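Local coordinates for cytoplasmic protein (Bacillus cereus, PDB 2O3L) that is of unknown function, being a small all-helical cytoplasmic protein of the DUF1048 family that folds as a left-handed superhelix, at residues Y17-V20 and F21-I24; Y44-I47 and D48-A52; K23-N26 and Y27-F31; A69-A72 and D73-A77. One frame throughout, in Å; residues are numbered along the deposited sequence.

Interaction 1 of 4, residues Y17-V20 and F21-I24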
loop_
_atom_site.group_PDB
_atom_site.type_symbol
_atom_site.label_atom_id
_atom_site.label_comp_id
_atom_site.label_asym_id
_atom_site.label_seq_id
_atom_site.Cartn_x
_atom_site.Cartn_y
_atom_site.Cartn_z
ATOM N N TYR A 17 2.639 -8.830 -5.581
ATOM C CA TYR A 17 2.739 -7.704 -4.668
ATOM C C TYR A 17 2.541 -6.386 -5.423
ATOM O O TYR A 17 1.901 -5.446 -4.927
ATOM C CB TYR A 17 4.098 -7.683 -3.953
ATOM C CG TYR A 17 4.172 -8.468 -2.672
ATOM C CD1 TYR A 17 4.441 -9.856 -2.681
ATOM C CD2 TYR A 17 4.001 -7.831 -1.424
ATOM C CE1 TYR A 17 4.513 -10.590 -1.480
ATOM C CE2 TYR A 17 4.066 -8.551 -0.208
ATOM C CZ TYR A 17 4.321 -9.925 -0.253
ATOM O OH TYR A 17 4.390 -10.623 0.899
ATOM N N GLN A 18 3.114 -6.303 -6.608
ATOM C CA GLN A 18 2.957 -5.126 -7.436
ATOM C C GLN A 18 1.513 -4.868 -7.806
ATOM O O GLN A 18 1.091 -3.712 -7.774
ATOM C CB GLN A 18 3.797 -5.211 -8.698
ATOM C CG GLN A 18 5.308 -5.238 -8.378
ATOM C CD GLN A 18 6.136 -5.230 -9.640
ATOM O OE1 GLN A 18 5.886 -4.435 -10.524
ATOM N NE2 GLN A 18 7.107 -6.136 -9.736
ATOM N N PHE A 19 0.760 -5.920 -8.151
ATOM C CA PHE A 19 -0.599 -5.725 -8.659
ATOM C C PHE A 19 -1.480 -5.274 -7.508
ATOM O O PHE A 19 -2.318 -4.356 -7.633
ATOM C CB PHE A 19 -1.119 -7.010 -9.288
ATOM C CG PHE A 19 -2.446 -6.859 -9.953
ATOM C CD1 PHE A 19 -2.562 -6.158 -11.140
ATOM C CD2 PHE A 19 -3.589 -7.426 -9.391
ATOM C CE1 PHE A 19 -3.806 -6.004 -11.783
ATOM C CE2 PHE A 19 -4.839 -7.272 -10.000
ATOM C CZ PHE A 19 -4.943 -6.567 -11.223
ATOM N N VAL A 20 -1.266 -5.897 -6.358
ATOM C CA VAL A 20 -2.040 -5.578 -5.184
ATOM C C VAL A 20 -1.745 -4.156 -4.678
ATOM O O VAL A 20 -2.660 -3.454 -4.306
ATOM C CB VAL A 20 -1.847 -6.605 -4.094
ATOM C CG1 VAL A 20 -2.526 -6.150 -2.787
ATOM C CG2 VAL A 20 -2.458 -7.931 -4.576
ATOM N N PHE A 21 -0.476 -3.764 -4.674
ATOM C CA PHE A 21 -0.131 -2.397 -4.385
ATOM C C PHE A 21 -0.859 -1.395 -5.299
ATOM O O PHE A 21 -1.347 -0.386 -4.832
ATOM C CB PHE A 21 1.383 -2.145 -4.469
ATOM C CG PHE A 21 1.736 -0.725 -4.138
ATOM C CD1 PHE A 21 1.829 -0.319 -2.824
ATOM C CD2 PHE A 21 1.843 0.230 -5.139
ATOM C CE1 PHE A 21 2.054 0.996 -2.509
ATOM C CE2 PHE A 21 2.111 1.532 -4.834
ATOM C CZ PHE A 21 2.199 1.924 -3.506
ATOM N N LYS A 22 -0.836 -1.658 -6.596
ATOM C CA LYS A 22 -1.522 -0.829 -7.575
ATOM C C LYS A 22 -3.026 -0.751 -7.308
ATOM O O LYS A 22 -3.630 0.319 -7.437
ATOM C CB LYS A 22 -1.288 -1.407 -8.959
ATOM C CG LYS A 22 -1.973 -0.625 -10.053
ATOM C CD LYS A 22 -1.580 -1.101 -11.469
ATOM C CE LYS A 22 -2.257 -2.387 -11.882
ATOM N NZ LYS A 22 -2.081 -2.504 -13.328
ATOM N N LYS A 23 -3.619 -1.882 -6.937
ATOM C CA LYS A 23 -5.046 -1.917 -6.582
ATOM C C LYS A 23 -5.333 -0.945 -5.397
ATOM O O LYS A 23 -6.215 -0.141 -5.462
ATOM C CB LYS A 23 -5.507 -3.341 -6.282
ATOM C CG LYS A 23 -5.723 -4.245 -7.489
ATOM C CD LYS A 23 -6.108 -5.694 -7.126
ATOM C CE LYS A 23 -7.358 -5.810 -6.236
ATOM N NZ LYS A 23 -7.987 -7.196 -6.114
ATOM N N ILE A 24 -4.531 -1.016 -4.357
ATOM C CA ILE A 24 -4.645 -0.186 -3.170
ATOM C C ILE A 24 -4.391 1.291 -3.438
ATOM O O ILE A 24 -5.118 2.169 -2.946
ATOM C CB ILE A 24 -3.656 -0.671 -2.127
ATOM C CG1 ILE A 24 -4.072 -2.068 -1.672
ATOM C CG2 ILE A 24 -3.645 0.275 -0.928
ATOM C CD1 ILE A 24 -3.083 -2.715 -0.747
#
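Lys-23 slants its aliphatic chain across Phe-19, four residues earlier in the same helix, and can be followed atom by atom. Its CB lies beside the backbone, 3.5 Å from Val-20 O. CG swings back toward the preceding turn, because chi1 of -76° sets it beside its own backbone N, and comes over one face of the Phe-19 ring. CD then reaches the ring rim, 3.5 Å from Phe-19 CE2. The chain bends at chi3, and CE and NZ lead away from the ring, so the methylenes rather than the ammonium make this contact. A second lysine approaches the same ring obliquely: Lys-22 CE is 3.9 Å from Phe-19 CD1. Phe-19 thus has aliphatic carbons of two lysines against it on an exposed side of the helix.

Beneath these chains the backbone is a regular alpha-helix. Lys-23 N donates to Phe-19 O over 2.9 Å, and the equivalent bond from Phe-21 N to Tyr-17 O is also 2.9 Å, with an N-H...O angle of 165°. On the buried side, Val-20 CG1 and Ile-24 CD1 touch at 4.0 Å as their side chains cross.

Within the bundle, Val-20 packs on helix 60-64, Phe-21 on helices 2-11 and 36-56, and Ile-24 on helices 36-56 and 68-82, so helix 15-31 is covered on its buried side by four other helices, while the Phe-19 and Lys-22 side chains are exposed.

Interaction 2 of 4, residues Y44-I47 and D48-A52; sequences YELI and DLFEA
Glu-45 OE1 and Asp-48 OD2 are tied together by one water, which donates a hydrogen bond to each, 2.6 Å to Glu-45 OE1 and 2.6 Å to Asp-48 OD2. The two oxygens themselves stand 4.1 Å apart (Glu-45 OE1 to Asp-48 OD2), and the carboxylate planes are turned 73° against each other, so neither group stacks on the other. Glu-45 reaches this place by a bend at chi2, which folds its chain toward the next turn. The other oxygen of the aspartate, OD1, forms a salt bridge to Arg-9, which also pairs with Glu-51.

The opposite character appears around Leu-46 and Phe-50, one turn apart. Leu-46 CG sits over one face of the phenyl ring, 4.1 Å from the centroid of the Phe-50 ring and 14° off its normal, a CH-pi contact displaced slightly toward the rim. Leu-46 CD1 comes closer, 3.6 Å from Phe-50 CE1, and also touches Leu-49 CD2 at 4.2 Å. The backbone holds the pair in step: Phe-50 N donates to Leu-46 O over 2.8 Å.

The chemistry is thus split across helix 36-56. The water probably eases the approach of the two like charges, and Arg-9 probably offsets the charge of Asp-48, whereas the buried side packs through apolar contacts on helices 2-11, 15-31, 60-64 and 68-82, with one edge-to-face ring pair, Phe-50 and Tyr-17.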
loop_
_atom_site.group_PDB
_atom_site.type_symbol
_atom_site.label_atom_id
_atom_site.label_comp_id
_atom_site.label_asym_id
_atom_site.label_seq_id
_atom_site.Cartn_x
_atom_site.Cartn_y
_atom_site.Cartn_z
ATOM N N TYR A 44 3.652 4.768 1.723
ATOM C CA TYR A 44 5.057 4.479 2.019
ATOM C C TYR A 44 5.164 3.456 3.171
ATOM O O TYR A 44 5.998 2.530 3.110
ATOM C CB TYR A 44 5.865 5.738 2.296
ATOM C CG TYR A 44 5.852 6.775 1.144
ATOM C CD1 TYR A 44 5.462 6.417 -0.167
ATOM C CD2 TYR A 44 6.265 8.075 1.356
ATOM C CE1 TYR A 44 5.455 7.365 -1.195
ATOM C CE2 TYR A 44 6.252 9.031 0.337
ATOM C CZ TYR A 44 5.846 8.670 -0.938
ATOM O OH TYR A 44 5.830 9.611 -1.954
ATOM N N GLU A 45 4.315 3.612 4.187
ATOM C CA GLU A 45 4.281 2.639 5.258
ATOM C C GLU A 45 3.913 1.281 4.694
ATOM O O GLU A 45 4.475 0.253 5.088
ATOM C CB GLU A 45 3.329 3.046 6.382
ATOM C CG GLU A 45 3.767 4.266 7.145
ATOM C CD GLU A 45 5.001 4.061 8.028
ATOM O OE1 GLU A 45 5.586 2.943 8.068
ATOM O OE2 GLU A 45 5.352 5.032 8.712
ATOM N N LEU A 46 2.978 1.278 3.763
ATOM C CA LEU A 46 2.541 0.035 3.181
ATOM C C LEU A 46 3.661 -0.643 2.366
ATOM O O LEU A 46 3.766 -1.888 2.372
ATOM C CB LEU A 46 1.304 0.224 2.328
ATOM C CG LEU A 46 0.714 -1.060 1.713
ATOM C CD1 LEU A 46 0.037 -1.881 2.805
ATOM C CD2 LEU A 46 -0.286 -0.671 0.642
ATOM N N ILE A 47 4.509 0.152 1.713
ATOM C CA ILE A 47 5.630 -0.404 0.955
ATOM C C ILE A 47 6.665 -1.002 1.920
ATOM O O ILE A 47 7.265 -2.028 1.624
ATOM C CB ILE A 47 6.286 0.688 0.076
ATOM C CG1 ILE A 47 5.300 1.078 -1.043
ATOM C CG2 ILE A 47 7.631 0.247 -0.484
ATOM C CD1 ILE A 47 5.592 2.413 -1.696
ATOM N N ASP A 48 6.900 -0.359 3.062
ATOM C CA ASP A 48 7.752 -0.967 4.078
ATOM C C ASP A 48 7.185 -2.336 4.500
ATOM O O ASP A 48 7.920 -3.306 4.664
ATOM C CB ASP A 48 7.889 -0.090 5.319
ATOM C CG ASP A 48 8.994 0.932 5.211
ATOM O OD1 ASP A 48 9.846 0.800 4.322
ATOM O OD2 ASP A 48 9.019 1.872 6.030
ATOM N N LEU A 49 5.886 -2.387 4.726
ATOM C CA LEU A 49 5.242 -3.628 5.189
ATOM C C LEU A 49 5.317 -4.721 4.093
ATOM O O LEU A 49 5.635 -5.850 4.375
ATOM C CB LEU A 49 3.799 -3.355 5.549
ATOM C CG LEU A 49 2.958 -4.499 6.133
ATOM C CD1 LEU A 49 3.306 -4.721 7.549
ATOM C CD2 LEU A 49 1.466 -4.202 6.008
ATOM N N PHE A 50 5.010 -4.356 2.861
ATOM C CA PHE A 50 5.097 -5.257 1.732
ATOM C C PHE A 50 6.533 -5.720 1.466
ATOM O O PHE A 50 6.755 -6.912 1.196
ATOM C CB PHE A 50 4.521 -4.609 0.462
ATOM C CG PHE A 50 3.033 -4.705 0.313
ATOM C CD1 PHE A 50 2.201 -4.973 1.365
ATOM C CD2 PHE A 50 2.452 -4.462 -0.942
ATOM C CE1 PHE A 50 0.809 -5.031 1.190
ATOM C CE2 PHE A 50 1.079 -4.554 -1.126
ATOM C CZ PHE A 50 0.245 -4.827 -0.055
ATOM N N GLU A 51 7.519 -4.831 1.575
ATOM C CA GLU A 51 8.905 -5.278 1.422
ATOM C C GLU A 51 9.311 -6.276 2.459
ATOM O O GLU A 51 10.064 -7.212 2.154
ATOM C CB GLU A 51 9.924 -4.150 1.520
ATOM C CG GLU A 51 10.076 -3.359 0.277
ATOM C CD GLU A 51 11.284 -2.433 0.303
ATOM O OE1 GLU A 51 11.852 -2.142 1.391
ATOM O OE2 GLU A 51 11.667 -2.019 -0.811
ATOM N N ALA A 52 8.907 -6.052 3.712
ATOM C CA ALA A 52 9.259 -6.986 4.767
ATOM C C ALA A 52 8.598 -8.339 4.523
ATOM O O ALA A 52 9.218 -9.401 4.632
ATOM C CB ALA A 52 8.850 -6.431 6.152
HETATM O O HOH W 1 8.159 2.814 8.273
#

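Interaction 3 of 4, residues K23-N26 and Y27-F31; sequences KIQN and YMWNF
This is a local CH-pi contact near the C-terminal end of helix 15-31, in which the CG methylene of Gln-25 covers the benzene half of Trp-29, one turn further on, while its amide, nearly parallel to the ring, extends beyond the rim at CH2. The two side chains point the same way, and the amide plane is 12° from the ring plane. Gln-25 CG is 3.6 Å from the centroid of the six-membered ring of Trp-29 and 13° off its normal. Beyond it, Gln-25 CD is 3.5 Å from Trp-29 CH2, so the amide overhangs the CH2 and CZ2 corner. The chain stays extended past CG, and chi1 of -174° turns CG toward the carbonyl side, on to the following turn, where Trp-29 stands. Gln-25 NE2 also makes a weak hydrogen bond to Gln-43 of helix 36-56.

A different geometry is seen at Asn-26, whose OD1 comes to the ring edge, 4.0 Å from Trp-29 CE3, with its amide nearly perpendicular to the indole. The ND2 of this asparagine is bonded to Lys-22 O, one turn back, which probably sets the turn of its amide. On the buried side, the selenium of selenomethionine Met-28 lies 4.0 Å from Ile-24 CG2, the chains side by side.

The backbone bonds between 23-26 and 27-31 are i+4 to i, for example Trp-29 N to Gln-25 O at 3.0 Å. With Tyr-3 of helix 2-11 packed against both Gln-25 and Trp-29, the arrangement is i/i+4 side-chain pairing at a helix-to-helix packing face of this left-handed superhelix.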
loop_
_atom_site.group_PDB
_atom_site.type_symbol
_atom_site.label_atom_id
_atom_site.label_comp_id
_atom_site.label_asym_id
_atom_site.label_seq_id
_atom_site.Cartn_x
_atom_site.Cartn_y
_atom_site.Cartn_z
ATOM N N LYS A 23 -3.619 -1.882 -6.937
ATOM C CA LYS A 23 -5.046 -1.917 -6.582
ATOM C C LYS A 23 -5.333 -0.945 -5.397
ATOM O O LYS A 23 -6.215 -0.141 -5.462
ATOM C CB LYS A 23 -5.507 -3.341 -6.282
ATOM C CG LYS A 23 -5.723 -4.245 -7.489
ATOM C CD LYS A 23 -6.108 -5.694 -7.126
ATOM C CE LYS A 23 -7.358 -5.810 -6.236
ATOM N NZ LYS A 23 -7.987 -7.196 -6.114
ATOM N N ILE A 24 -4.531 -1.016 -4.357
ATOM C CA ILE A 24 -4.645 -0.186 -3.170
ATOM C C ILE A 24 -4.391 1.291 -3.438
ATOM O O ILE A 24 -5.118 2.169 -2.946
ATOM C CB ILE A 24 -3.656 -0.671 -2.127
ATOM C CG1 ILE A 24 -4.072 -2.068 -1.672
ATOM C CG2 ILE A 24 -3.645 0.275 -0.928
ATOM C CD1 ILE A 24 -3.083 -2.715 -0.747
ATOM N N GLN A 25 -3.357 1.568 -4.227
ATOM C CA GLN A 25 -3.077 2.950 -4.622
ATOM C C GLN A 25 -4.282 3.548 -5.363
ATOM O O GLN A 25 -4.757 4.663 -5.049
ATOM C CB GLN A 25 -1.813 2.981 -5.479
ATOM C CG GLN A 25 -1.338 4.338 -5.824
ATOM C CD GLN A 25 -0.006 4.298 -6.513
ATOM O OE1 GLN A 25 0.185 3.493 -7.422
ATOM N NE2 GLN A 25 0.935 5.168 -6.088
ATOM N N ASN A 26 -4.837 2.789 -6.295
ATOM C CA ASN A 26 -5.992 3.273 -7.012
ATOM C C ASN A 26 -7.210 3.413 -6.088
ATOM O O ASN A 26 -7.985 4.376 -6.203
ATOM C CB ASN A 26 -6.300 2.388 -8.219
ATOM C CG ASN A 26 -5.403 2.706 -9.403
ATOM O OD1 ASN A 26 -5.589 3.727 -10.082
ATOM N ND2 ASN A 26 -4.410 1.854 -9.646
ATOM N N TYR A 27 -7.398 2.452 -5.202
ATOM C CA TYR A 27 -8.553 2.502 -4.305
ATOM C C TYR A 27 -8.482 3.819 -3.470
ATOM O O TYR A 27 -9.453 4.564 -3.334
ATOM C CB TYR A 27 -8.619 1.277 -3.414
ATOM C CG TYR A 27 -9.823 1.309 -2.499
ATOM C CD1 TYR A 27 -9.810 2.049 -1.300
ATOM C CD2 TYR A 27 -10.959 0.613 -2.811
ATOM C CE1 TYR A 27 -10.920 2.066 -0.454
ATOM C CE2 TYR A 27 -12.087 0.627 -1.983
ATOM C CZ TYR A 27 -12.064 1.359 -0.822
ATOM O OH TYR A 27 -13.179 1.368 -0.052
HETATM N N MSE A 28 -7.295 4.124 -2.982
HETATM C CA MSE A 28 -7.093 5.297 -2.129
HETATM C C MSE A 28 -7.313 6.604 -2.895
HETATM O O MSE A 28 -7.944 7.519 -2.402
HETATM C CB MSE A 28 -5.684 5.242 -1.524
HETATM C CG MSE A 28 -5.604 4.108 -0.528
HETATM SE SE MSE A 28 -3.897 4.046 0.392
HETATM C CE MSE A 28 -3.764 5.858 0.888
ATOM N N TRP A 29 -6.846 6.654 -4.132
ATOM C CA TRP A 29 -7.090 7.807 -4.979
ATOM C C TRP A 29 -8.581 7.930 -5.374
ATOM O O TRP A 29 -9.106 9.030 -5.551
ATOM C CB TRP A 29 -6.260 7.666 -6.237
ATOM C CG TRP A 29 -4.794 7.996 -6.097
ATOM C CD1 TRP A 29 -4.212 8.817 -5.190
ATOM C CD2 TRP A 29 -3.755 7.552 -6.962
ATOM N NE1 TRP A 29 -2.856 8.888 -5.412
ATOM C CE2 TRP A 29 -2.557 8.123 -6.508
ATOM C CE3 TRP A 29 -3.717 6.679 -8.054
ATOM C CZ2 TRP A 29 -1.323 7.868 -7.122
ATOM C CZ3 TRP A 29 -2.488 6.425 -8.669
ATOM C CH2 TRP A 29 -1.315 7.036 -8.211
ATOM N N ASN A 30 -9.246 6.787 -5.509
ATOM C CA ASN A 30 -10.651 6.763 -5.798
ATOM C C ASN A 30 -11.480 7.229 -4.625
ATOM O O ASN A 30 -12.477 7.890 -4.821
ATOM C CB ASN A 30 -11.071 5.350 -6.176
ATOM C CG ASN A 30 -10.644 4.958 -7.611
ATOM O OD1 ASN A 30 -10.321 5.822 -8.421
ATOM N ND2 ASN A 30 -10.650 3.655 -7.906
ATOM N N PHE A 31 -11.114 6.830 -3.415
ATOM C CA PHE A 31 -12.005 7.023 -2.271
ATOM C C PHE A 31 -11.472 7.942 -1.184
ATOM O O PHE A 31 -12.237 8.329 -0.333
ATOM C CB PHE A 31 -12.341 5.688 -1.635
ATOM C CG PHE A 31 -13.209 4.810 -2.498
ATOM C CD1 PHE A 31 -14.579 4.955 -2.482
ATOM C CD2 PHE A 31 -12.654 3.841 -3.299
ATOM C CE1 PHE A 31 -15.361 4.145 -3.258
ATOM C CE2 PHE A 31 -13.444 3.011 -4.060
ATOM C CZ PHE A 31 -14.783 3.170 -4.048
#

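Interaction 4 of 4, residues A69-A72 and D73-A77; sequences ASFA and DELVA
Phe-71 and Leu-75 cross at a slant on the inner side of helix 68-82, with Phe-71 CE2 3.8 Å from Leu-75 CD2. The methyl approaches obliquely. Both side chains leave with CG opposite their own nitrogens, but Leu-75 is rotated well away from the ideal, with chi1 at -150°. Its CB lies 3.2 Å from Ala-72 O. The backbone bond from Leu-75 N to Phe-71 O measures 2.9 Å but is bent, with an N-H...O angle of 136°.

This is the last helix of the modelled chain, in a fold described as a left-handed superhelix. Phe-71 and Leu-75 both pack on Leu-46 of helix 36-56, and Phe-71 also meets Ile-24 of helix 15-31, so the pair faces the earlier helices.

Val-76 has an unusual conformation too: chi1 of -41° puts CG2 in the crowded position between N and carbonyl carbon, while CG1 lies 3.2 Å from Ala-72 O. The hydrogen bond here is short and nearly straight, Val-76 N donating to Ala-72 O over 2.7 Å.

Asp-73 turns its carboxylate away from the preceding turn, although its CB stays 3.0 Å from Ala-69 O. OD1 makes a probable hydrogen bond with Tyr-27 OH of helix 15-31, and OD2 receives a weak one from a water that also donates to Ser-70 O at 3.0 Å. Ser-70 O accepts from Glu-74 N as well, so two donors share that carbonyl oxygen.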
loop_
_atom_site.group_PDB
_atom_site.type_symbol
_atom_site.label_atom_id
_atom_site.label_comp_id
_atom_site.label_asym_id
_atom_site.label_seq_id
_atom_site.Cartn_x
_atom_site.Cartn_y
_atom_site.Cartn_z
ATOM N N ALA A 69 -10.219 -4.272 -1.208
ATOM C CA ALA A 69 -10.934 -3.018 -0.992
ATOM C C ALA A 69 -11.157 -2.767 0.490
ATOM O O ALA A 69 -11.012 -1.653 0.961
ATOM C CB ALA A 69 -12.290 -3.010 -1.739
ATOM N N SER A 70 -11.491 -3.817 1.235
ATOM C CA SER A 70 -11.739 -3.663 2.642
ATOM C C SER A 70 -10.431 -3.350 3.399
ATOM O O SER A 70 -10.444 -2.558 4.338
ATOM C CB SER A 70 -12.451 -4.890 3.187
ATOM O OG SER A 70 -12.451 -4.834 4.577
ATOM N N PHE A 71 -9.321 -3.939 2.970
ATOM C CA PHE A 71 -8.002 -3.591 3.478
ATOM C C PHE A 71 -7.679 -2.095 3.236
ATOM O O PHE A 71 -7.314 -1.369 4.161
ATOM C CB PHE A 71 -6.930 -4.458 2.808
ATOM C CG PHE A 71 -5.548 -4.184 3.291
ATOM C CD1 PHE A 71 -5.131 -4.658 4.523
ATOM C CD2 PHE A 71 -4.674 -3.409 2.553
ATOM C CE1 PHE A 71 -3.840 -4.382 4.980
ATOM C CE2 PHE A 71 -3.392 -3.124 3.004
ATOM C CZ PHE A 71 -2.982 -3.606 4.237
ATOM N N ALA A 72 -7.832 -1.656 1.993
ATOM C CA ALA A 72 -7.496 -0.301 1.616
ATOM C C ALA A 72 -8.425 0.656 2.335
ATOM O O ALA A 72 -7.992 1.695 2.834
ATOM C CB ALA A 72 -7.568 -0.134 0.118
ATOM N N ASP A 73 -9.668 0.227 2.503
ATOM C CA ASP A 73 -10.680 1.032 3.108
ATOM C C ASP A 73 -10.302 1.253 4.559
ATOM O O ASP A 73 -10.409 2.361 5.053
ATOM C CB ASP A 73 -12.041 0.355 2.972
ATOM C CG ASP A 73 -13.163 1.252 3.320
ATOM O OD1 ASP A 73 -13.236 2.351 2.734
ATOM O OD2 ASP A 73 -13.983 0.858 4.161
ATOM N N GLU A 74 -9.811 0.219 5.224
ATOM C CA GLU A 74 -9.392 0.338 6.613
ATOM C C GLU A 74 -8.056 1.069 6.745
ATOM O O GLU A 74 -7.693 1.546 7.801
ATOM C CB GLU A 74 -9.252 -1.042 7.234
ATOM C CG GLU A 74 -9.331 -1.027 8.740
ATOM C CD GLU A 74 -9.149 -2.404 9.341
ATOM O OE1 GLU A 74 -9.355 -3.405 8.611
ATOM O OE2 GLU A 74 -8.786 -2.477 10.546
ATOM N N LEU A 75 -7.295 1.098 5.681
ATOM C CA LEU A 75 -6.070 1.853 5.629
ATOM C C LEU A 75 -6.419 3.356 5.438
ATOM O O LEU A 75 -5.922 4.190 6.148
ATOM C CB LEU A 75 -5.227 1.285 4.478
ATOM C CG LEU A 75 -3.721 1.314 4.481
ATOM C CD1 LEU A 75 -3.085 0.676 5.704
ATOM C CD2 LEU A 75 -3.260 0.631 3.216
ATOM N N VAL A 76 -7.303 3.702 4.508
ATOM C CA VAL A 76 -7.713 5.094 4.384
ATOM C C VAL A 76 -8.439 5.575 5.633
ATOM O O VAL A 76 -8.487 6.765 5.857
ATOM C CB VAL A 76 -8.631 5.431 3.121
ATOM C CG1 VAL A 76 -8.167 4.729 1.881
ATOM C CG2 VAL A 76 -10.133 5.160 3.361
ATOM N N ALA A 77 -9.033 4.674 6.418
ATOM C CA ALA A 77 -9.783 5.084 7.619
ATOM C C ALA A 77 -8.828 5.325 8.771
ATOM O O ALA A 77 -8.920 6.324 9.451
ATOM C CB ALA A 77 -10.848 4.041 7.997
HETATM O O HOH W 2 -12.944 -1.888 5.757
#

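How the interactions relate
All four are local contacts of side chains within a helix, and interactions 1 and 3 share helix 15-31, overlapping at Lys-23 and Ile-24. Ile-24 is the meeting point: its CD1 touches Leu-46 of interaction 2 and Phe-71 of interaction 4. Interactions 1 to 3 each have a buried apolar side and an exposed side. The exposed side holds lysine methylenes on a phenyl in 1, water-bridged carboxylates in 2, and Trp-29 under the glutamine methylene in 3; the Leu-46 and Phe-50 CH-pi pair of 2 is buried. Interaction 4 is mainly at the surface, where water links carboxylate and carbonyl. Interactions 3 and 4, with centres about 9 Å apart, are also joined by a polar contact.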